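Side-chain contact in SalCYP truncation (Salinispora tropica, PDB 7ABB), which belongs to the cytochrome P450 family and binds heme c in a largely helical fold: residues 11-14 against 15-19. Sequence-based numbering, arbitrary orientation.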
loop_
_atom_site.group_PDB
_atom_site.type_symbol
_atom_site.label_atom_id
_atom_site.label_comp_id
_atom_site.label_asym_id
_atom_site.label_seq_id
_atom_site.Cartn_x
_atom_site.Cartn_y
_atom_site.Cartn_z
ATOM N N VAL A 11 18.017 3.475 21.500
ATOM C CA VAL A 11 18.871 3.826 20.376
ATOM C C VAL A 11 18.309 5.066 19.700
ATOM O O VAL A 11 17.102 5.328 19.735
ATOM C CB VAL A 11 19.007 2.665 19.372
ATOM C CG1 VAL A 11 19.851 1.557 19.971
ATOM C CG2 VAL A 11 17.645 2.140 18.965
ATOM N N GLU A 12 19.201 5.841 19.085
ATOM C CA GLU A 12 18.792 7.035 18.348
ATOM C C GLU A 12 18.391 6.583 16.950
ATOM O O GLU A 12 19.171 6.636 16.005
ATOM C CB GLU A 12 19.919 8.061 18.319
ATOM C CG GLU A 12 19.512 9.455 17.835
ATOM C CD GLU A 12 18.698 10.229 18.858
ATOM O OE1 GLU A 12 18.706 9.847 20.047
ATOM O OE2 GLU A 12 18.049 11.225 18.471
ATOM N N PHE A 13 17.151 6.115 16.829
ATOM C CA PHE A 13 16.646 5.511 15.599
ATOM C C PHE A 13 15.609 6.407 14.941
ATOM O O PHE A 13 14.634 6.814 15.580
ATOM C CB PHE A 13 16.028 4.140 15.882
ATOM C CG PHE A 13 15.385 3.490 14.678
ATOM C CD1 PHE A 13 16.156 2.933 13.684
ATOM C CD2 PHE A 13 14.003 3.419 14.566
ATOM C CE1 PHE A 13 15.570 2.328 12.594
ATOM C CE2 PHE A 13 13.407 2.790 13.491
ATOM C CZ PHE A 13 14.195 2.259 12.490
ATOM N N ASP A 14 15.807 6.672 13.652
ATOM C CA ASP A 14 14.902 7.480 12.846
ATOM C C ASP A 14 13.896 6.560 12.160
ATOM O O ASP A 14 14.290 5.659 11.416
ATOM C CB ASP A 14 15.726 8.260 11.819
ATOM C CG ASP A 14 14.883 9.129 10.888
ATOM O OD1 ASP A 14 13.654 8.952 10.792
ATOM O OD2 ASP A 14 15.488 10.002 10.231
ATOM N N PHE A 15 12.600 6.773 12.408
ATOM C CA PHE A 15 11.629 5.835 11.850
ATOM C C PHE A 15 11.467 5.970 10.336
ATOM O O PHE A 15 10.801 5.122 9.731
ATOM C CB PHE A 15 10.267 5.968 12.536
ATOM C CG PHE A 15 9.672 7.346 12.470
ATOM C CD1 PHE A 15 9.232 7.872 11.273
ATOM C CD2 PHE A 15 9.523 8.098 13.619
ATOM C CE1 PHE A 15 8.680 9.136 11.211
ATOM C CE2 PHE A 15 8.967 9.364 13.563
ATOM C CZ PHE A 15 8.547 9.880 12.357
ATOM N N PHE A 16 12.043 6.989 9.717
ATOM C CA PHE A 16 12.080 7.060 8.246
ATOM C C PHE A 16 13.060 6.083 7.628
ATOM O O PHE A 16 13.305 6.111 6.420
ATOM C CB PHE A 16 12.430 8.483 7.815
ATOM C CG PHE A 16 11.310 9.457 7.999
ATOM C CD1 PHE A 16 10.154 9.346 7.245
ATOM C CD2 PHE A 16 11.409 10.490 8.921
ATOM C CE1 PHE A 16 9.111 10.245 7.407
ATOM C CE2 PHE A 16 10.366 11.394 9.087
ATOM C CZ PHE A 16 9.218 11.270 8.328
ATOM N N ALA A 17 13.667 5.192 8.400
ATOM C CA ALA A 17 14.709 4.339 7.866
ATOM C C ALA A 17 14.123 3.283 6.927
ATOM O O ALA A 17 12.936 2.959 6.969
ATOM C CB ALA A 17 15.475 3.680 9.007
ATOM N N ALA A 18 14.985 2.747 6.061
ATOM C CA ALA A 18 14.560 1.715 5.129
ATOM C C ALA A 18 14.264 0.411 5.869
ATOM O O ALA A 18 14.741 0.206 6.987
ATOM C CB ALA A 18 15.647 1.478 4.079
ATOM N N PRO A 19 13.519 -0.510 5.239
ATOM C CA PRO A 19 13.291 -1.825 5.871
ATOM C C PRO A 19 14.561 -2.503 6.352
ATOM O O PRO A 19 14.587 -3.045 7.468
ATOM C CB PRO A 19 12.617 -2.629 4.762
ATOM C CG PRO A 19 11.853 -1.582 3.976
ATOM C CD PRO A 19 12.721 -0.344 4.009
#
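D14 grips the backbone of F16 with its carboxylate: F16 N donates to D14 OD1 over 2.8 Å in a nearly straight bond (160° at the hydrogen). The carboxylate is met from above its plane. With CG anti to the D14 backbone N (chi1 179°), the acid reaches forward over the chain that follows it. The same oxygen, D14 OD1, sits 3.3 Å from F16 CD2, a carboxylate oxygen against the ring edge, with carboxylate and ring planes 79° apart. A second, more bent bond runs from A17 N to D14 O at 3.1 Å, and the donor again stands above the carbonyl plane. This backbone bond closes a type I beta turn from D14 to A17, while the bond from F16 N to the side chain of D14 forms an Asx turn laid over it. In this P450 fold the turn lies in the N-terminal loop leading to helix 19-29, with A18 at its N-cap position. Among the apolar contacts, buried F13 rests CE1 3.8 Å from A17 CB. Separately, F15 CE1 lies 3.5 Å above one face of the F16 ring, toward its rim. Y22 and F35 pack edge-to-face with F13, and R379 holds F16 O.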